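Local structure of oxidoreductase (Ralstonia eutropha, 3HJ9) at residues Thr126-Phe131 with Arg185-Arg190; Leu139-Asn144 with Leu207-Gly212. The protein binds flavin mononucleotide and is probably an FMN-dependent oxidoreductase of the nitroreductase family, built as a two-chain assembly. All blocks are in the same frame, centred on the assembly; numbering follows the deposited sequence.

Contact 1 of 2, residues Thr126-Phe131 with Arg185-Arg190; sequences TGYQDF and RGWLNR. With FMN (flavin mononucleotide), chain C.
Arg-185 takes hold of Asp-130 side-on, using two nitrogens on two oxygens. Arg-185 NE reaches the syn lone pair of Asp-130 OD2 at 2.9 Å with an N-H...O angle of 168°, and this oxygen lies in the guanidinium plane. The second arm of the salt bridge, Arg-185 NH2 to Asp-130 OD1 at 2.8 Å, is more bent, consistent with the 31° between the carboxylate and guanidinium planes. A bend at chi3 in an otherwise extended Arg-185 chain turns the guanidinium edge to the acid. Thr-126 CG2 lies over the centre of one guanidinium face, and NH1 is hydrogen-bonded to Thr-210 OG1.

The same carboxylate accepts from the flavin: FMN N3 donates to Asp-130 OD2 at 2.8 Å. Beside it, FMN O4 accepts from Trp-187 N at 3.1 Å and, weakly, from Gly-186 N. Water 2 bridges Thr-126 OG1 and Trp-187 O and donates weakly to Asp-130 OD2.

Aromatic packing is T-shaped, the edge of Trp-187 meeting the face of Tyr-128 with planes at 72°; Trp-187 CE3 stands above the centre of the tyrosine ring. At its other end the indole donates from NE1 to Tyr-89 OH of the second subunit.

Backbone pairing is limited to Asn-189 N to Thr-126 O, 2.9 Å and nearly straight. Water 3 joins Gly-127 O to Asn-189 ND2, while Thr-126 CG2 packs on Leu-188 CD2 at 3.5 Å. Asn-189 also caps the following helix through OD1 to Gln-192 N.

Together, a carboxylate accepting from N3 and backbone N-H groups donating to O4 match the polar pattern of the flavin's pyrimidine edge. Arg-185 lies against the flavin with its backbone and CB; only its guanidinium acts from behind Asp-130, as a second-shell group that fixes the carboxylate's rotation and would be expected to favour its ionised form.

Contact 2 of 2, residues Leu139-Asn144 with Leu207-Gly212; sequences LVFVAN and LSQTIG
Two neighbouring strands, 137-144 and 203-212, of the antiparallel sheet in this nitroreductase-family fold pair here; the axes of the two segments approach to 4.6 Å and their directions are 164° apart. Leu-139 and Gln-209 form a hydrogen-bonded pair, with Leu-139 N to Gln-209 O and Gln-209 N to Leu-139 O both 2.7 Å. The next pair, Val-140 with Ser-208, is non-hydrogen-bonded, and Ser-208 CA makes a close CA-H...O contact with Leu-139 O. Phe-141 N then bonds Leu-207 O at 2.8 Å, a straight bond of 173°.

On the face carrying Leu-139, Phe-141 and Gln-209, the phenylalanine ring turns its edge to the glutamine amide: Phe-141 CZ lies 3.6 Å from Gln-209 OE1, which is in the ring plane. With CG anti to the backbone N (chi1 -167°) and the chain extended beyond it, Gln-209 runs alongside Leu-139. OE1 has no hydrogen-bond partner in the model, whereas NE2 donates to Ala-168 O. Leu-139 CD1 also meets Ile-211 CD1 at 3.9 Å.

Helix 156-177 covers this face, Met-167 touching Phe-141 and Ala-171 touching Gln-209, while strand 94-100 continues the sheet beyond 137-144 and strand 181-185 lies beside 203-212.

How the contacts relate
Contact 1 and contact 2 have centres about 11 Å apart and interlock along the chain: 126-131, 139-144, 185-190 and 207-212 follow in that order, so the segments of the two pairs alternate. Their meeting place is the sheet border where strand 181-185 pairs with strand 203-212; Arg-185 N lies 2.7 Å from Ser-208 O, a probable hydrogen bond. Ser-208 OG also packs against Thr-126 CG2 and Leu-188 CD2. Contact 2 is centred about 3 Å from the chain centre, contact 1 about 14 Å out, beside the flavin, which contact 2 also reaches through the Leu-207 side chain. The sheet core thereby connects directly to the loops that hold the flavin's pyrimidine edge.

Contact 1 of 2, residues Thr126-Phe131 with Arg185-Arg190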
# COMPACT_ATOMS: atom_id res chain seq x y z
N THR A 126 10.52 16.15 -7.49
CA THR A 126 9.30 15.55 -8.09
C THR A 126 8.84 16.31 -9.33
O THR A 126 8.08 15.78 -10.08
CB THR A 126 8.10 15.49 -7.12
OG1 THR A 126 7.65 16.82 -6.86
CG2 THR A 126 8.42 14.73 -5.83
N GLY A 127 9.27 17.55 -9.52
CA GLY A 127 8.87 18.35 -10.65
C GLY A 127 7.54 19.07 -10.51
O GLY A 127 7.08 19.69 -11.46
N TYR A 128 6.89 18.98 -9.34
CA TYR A 128 5.63 19.70 -9.09
C TYR A 128 5.60 20.36 -7.72
O TYR A 128 6.18 19.84 -6.76
CB TYR A 128 4.45 18.75 -9.21
CG TYR A 128 4.21 18.32 -10.63
CD1 TYR A 128 4.71 17.10 -11.10
CD2 TYR A 128 3.51 19.15 -11.52
CE1 TYR A 128 4.49 16.69 -12.42
CE2 TYR A 128 3.32 18.77 -12.85
CZ TYR A 128 3.79 17.54 -13.28
OH TYR A 128 3.57 17.14 -14.55
N GLN A 129 4.91 21.50 -7.66
CA GLN A 129 4.73 22.24 -6.43
C GLN A 129 3.47 21.77 -5.68
O GLN A 129 2.37 22.30 -5.90
CB GLN A 129 4.71 23.75 -6.69
CG GLN A 129 4.58 24.65 -5.46
CD GLN A 129 5.63 24.36 -4.39
OE1 GLN A 129 5.52 23.40 -3.60
NE2 GLN A 129 6.63 25.21 -4.35
N ASP A 130 3.66 20.79 -4.80
CA ASP A 130 2.61 20.23 -3.94
C ASP A 130 2.72 20.69 -2.47
O ASP A 130 2.14 20.08 -1.59
CB ASP A 130 2.55 18.70 -4.07
CG ASP A 130 3.82 18.00 -3.60
OD1 ASP A 130 4.76 18.70 -3.18
OD2 ASP A 130 3.90 16.75 -3.68
N PHE A 131 3.46 21.79 -2.24
CA PHE A 131 3.62 22.40 -0.94
C PHE A 131 4.17 21.46 0.16
O PHE A 131 3.80 21.57 1.33
CB PHE A 131 2.30 23.06 -0.54
CG PHE A 131 1.69 23.89 -1.66
CD1 PHE A 131 2.19 25.16 -1.96
CD2 PHE A 131 0.65 23.37 -2.45
CE1 PHE A 131 1.64 25.91 -3.01
CE2 PHE A 131 0.10 24.11 -3.49
CZ PHE A 131 0.58 25.40 -3.77
N ARG A 185 3.97 10.86 -2.30
CA ARG A 185 3.73 11.83 -3.38
C ARG A 185 3.75 11.11 -4.71
O ARG A 185 4.72 10.40 -5.03
CB ARG A 185 4.76 12.95 -3.35
CG ARG A 185 5.01 13.50 -1.95
CD ARG A 185 6.30 14.25 -1.87
NE ARG A 185 6.28 15.53 -2.55
CZ ARG A 185 7.34 16.33 -2.64
NH1 ARG A 185 8.51 16.00 -2.11
NH2 ARG A 185 7.24 17.49 -3.27
N GLY A 186 2.66 11.27 -5.44
CA GLY A 186 2.42 10.65 -6.74
C GLY A 186 2.48 11.62 -7.88
O GLY A 186 2.48 11.20 -9.02
N TRP A 187 2.45 12.92 -7.58
CA TRP A 187 2.64 13.95 -8.58
C TRP A 187 4.12 14.02 -8.90
O TRP A 187 4.86 14.83 -8.31
CB TRP A 187 2.12 15.30 -8.10
CG TRP A 187 0.68 15.45 -8.35
CD1 TRP A 187 -0.35 15.08 -7.55
CD2 TRP A 187 0.10 16.03 -9.52
NE1 TRP A 187 -1.55 15.43 -8.13
CE2 TRP A 187 -1.30 16.02 -9.34
CE3 TRP A 187 0.64 16.59 -10.69
CZ2 TRP A 187 -2.17 16.51 -10.30
CZ3 TRP A 187 -0.25 17.10 -11.66
CH2 TRP A 187 -1.63 17.07 -11.45
N LEU A 188 4.53 13.16 -9.83
CA LEU A 188 5.91 13.05 -10.30
C LEU A 188 6.01 13.33 -11.78
O LEU A 188 5.20 12.81 -12.53
CB LEU A 188 6.46 11.62 -10.06
CG LEU A 188 6.48 11.03 -8.64
CD1 LEU A 188 7.27 9.68 -8.68
CD2 LEU A 188 7.09 11.99 -7.62
N ASN A 189 6.95 14.19 -12.18
CA ASN A 189 7.34 14.33 -13.58
C ASN A 189 8.30 13.14 -13.74
O ASN A 189 9.51 13.23 -13.47
CB ASN A 189 8.00 15.70 -13.86
CG ASN A 189 8.32 15.89 -15.33
OD1 ASN A 189 8.58 14.91 -16.06
ND2 ASN A 189 8.27 17.14 -15.80
N ARG A 190 7.73 11.99 -14.14
CA ARG A 190 8.48 10.73 -14.11
C ARG A 190 9.72 10.73 -15.00
O ARG A 190 10.79 10.32 -14.56
CB ARG A 190 7.57 9.53 -14.44
CG ARG A 190 6.41 9.39 -13.52
CD ARG A 190 5.59 8.22 -13.92
NE ARG A 190 4.53 7.96 -12.97
CZ ARG A 190 3.68 6.94 -13.05
NH1 ARG A 190 3.75 6.06 -14.05
NH2 ARG A 190 2.73 6.77 -12.12
N1 FMN C . 0.31 14.47 -1.06
C2 FMN C . 1.04 15.51 -1.60
O2 FMN C . 1.28 16.52 -0.93
N3 FMN C . 1.51 15.41 -2.91
C4 FMN C . 1.22 14.29 -3.68
O4 FMN C . 1.67 14.25 -4.84
C4A FMN C . 0.48 13.23 -3.13
N5 FMN C . 0.20 12.10 -3.87
C5A FMN C . -0.47 11.03 -3.30
C6 FMN C . -0.69 9.91 -4.09
C7 FMN C . -1.38 8.81 -3.56
C7M FMN C . -1.62 7.60 -4.42
C8 FMN C . -1.87 8.84 -2.25
C8M FMN C . -2.62 7.67 -1.70
C9 FMN C . -1.66 9.98 -1.45
C9A FMN C . -0.96 11.09 -1.97
N10 FMN C . -0.69 12.25 -1.23
C10 FMN C . 0.02 13.32 -1.81
C1' FMN C . -1.08 12.38 0.21
C2' FMN C . -2.51 12.79 0.43
O2' FMN C . -2.70 14.15 0.08
C3' FMN C . -2.85 12.53 1.89
O3' FMN C . -2.87 11.13 2.08
C4' FMN C . -4.21 13.17 2.21
O4' FMN C . -3.97 14.56 2.40
C5' FMN C . -4.89 12.58 3.44
O5' FMN C . -4.05 12.87 4.55
P FMN C . -3.54 11.68 5.49
O1P FMN C . -4.62 10.69 5.84
O2P FMN C . -2.45 10.93 4.74
O3P FMN C . -3.00 12.32 6.77
O HOH W 1 9.59 17.95 -5.00
O HOH W 2 5.15 16.31 -6.03
O HOH W 3 7.18 19.02 -14.08

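Contact 2 of 2, residues Leu139-Asn144 with Leu207-Gly212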
# COMPACT_ATOMS: atom_id res chain seq x y z
N LEU A 139 12.23 8.88 -0.17
CA LEU A 139 12.27 7.56 -0.80
C LEU A 139 11.65 7.68 -2.21
O LEU A 139 10.66 8.38 -2.36
CB LEU A 139 11.49 6.54 -0.02
CG LEU A 139 11.94 6.28 1.40
CD1 LEU A 139 10.97 5.22 2.01
CD2 LEU A 139 13.42 5.88 1.45
N VAL A 140 12.25 7.06 -3.24
CA VAL A 140 11.61 6.93 -4.58
C VAL A 140 11.38 5.44 -4.89
O VAL A 140 12.34 4.62 -4.85
CB VAL A 140 12.40 7.54 -5.71
CG1 VAL A 140 11.53 7.59 -6.97
CG2 VAL A 140 12.86 8.93 -5.32
N PHE A 141 10.13 5.09 -5.21
CA PHE A 141 9.73 3.71 -5.52
C PHE A 141 9.75 3.62 -7.04
O PHE A 141 8.91 4.24 -7.71
CB PHE A 141 8.36 3.39 -4.91
CG PHE A 141 8.32 3.52 -3.40
CD1 PHE A 141 8.06 4.73 -2.79
CD2 PHE A 141 8.57 2.41 -2.58
CE1 PHE A 141 8.04 4.86 -1.40
CE2 PHE A 141 8.53 2.51 -1.18
CZ PHE A 141 8.26 3.73 -0.59
N VAL A 142 10.74 2.91 -7.56
CA VAL A 142 10.96 2.81 -9.00
C VAL A 142 10.49 1.47 -9.51
O VAL A 142 10.93 0.46 -8.99
CB VAL A 142 12.42 2.99 -9.32
CG1 VAL A 142 12.70 2.77 -10.85
CG2 VAL A 142 12.90 4.40 -8.86
N ALA A 143 9.64 1.46 -10.55
CA ALA A 143 9.14 0.21 -11.18
C ALA A 143 10.14 -0.24 -12.21
O ALA A 143 10.60 0.57 -13.03
CB ALA A 143 7.77 0.38 -11.85
N ASN A 144 10.46 -1.52 -12.19
CA ASN A 144 11.36 -2.12 -13.13
C ASN A 144 10.56 -2.90 -14.16
O ASN A 144 10.19 -4.06 -13.95
CB ASN A 144 12.39 -2.99 -12.42
CG ASN A 144 13.58 -3.26 -13.31
OD1 ASN A 144 13.44 -3.65 -14.49
ND2 ASN A 144 14.77 -2.97 -12.79
N LEU A 207 6.15 6.49 -7.26
CA LEU A 207 5.82 7.31 -6.10
C LEU A 207 7.09 7.72 -5.40
O LEU A 207 8.10 7.02 -5.50
CB LEU A 207 5.01 6.51 -5.07
CG LEU A 207 3.65 5.94 -5.39
CD1 LEU A 207 3.22 4.96 -4.25
CD2 LEU A 207 2.61 7.06 -5.63
N SER A 208 7.05 8.87 -4.74
CA SER A 208 8.13 9.24 -3.83
C SER A 208 7.50 9.39 -2.42
O SER A 208 6.26 9.37 -2.26
CB SER A 208 8.86 10.51 -4.26
OG SER A 208 7.96 11.57 -4.27
N GLN A 209 8.35 9.48 -1.40
CA GLN A 209 7.86 9.69 -0.03
C GLN A 209 8.87 10.48 0.77
O GLN A 209 10.03 10.05 0.92
CB GLN A 209 7.58 8.36 0.62
CG GLN A 209 6.76 8.38 1.94
CD GLN A 209 6.47 6.94 2.41
OE1 GLN A 209 7.22 6.02 2.05
NE2 GLN A 209 5.39 6.74 3.18
N THR A 210 8.43 11.64 1.25
CA THR A 210 9.29 12.58 1.95
C THR A 210 9.18 12.28 3.44
O THR A 210 8.09 12.24 3.95
CB THR A 210 8.88 13.98 1.60
OG1 THR A 210 9.04 14.10 0.19
CG2 THR A 210 9.71 15.03 2.29
N ILE A 211 10.33 12.05 4.09
CA ILE A 211 10.38 11.61 5.48
C ILE A 211 11.34 12.43 6.34
O ILE A 211 12.41 12.83 5.89
CB ILE A 211 10.76 10.09 5.52
CG1 ILE A 211 9.62 9.26 4.90
CG2 ILE A 211 11.09 9.60 6.96
CD1 ILE A 211 9.89 7.79 4.76
N GLY A 212 10.91 12.70 7.57
CA GLY A 212 11.70 13.36 8.58
C GLY A 212 10.93 13.59 9.87
O GLY A 212 9.75 13.21 9.97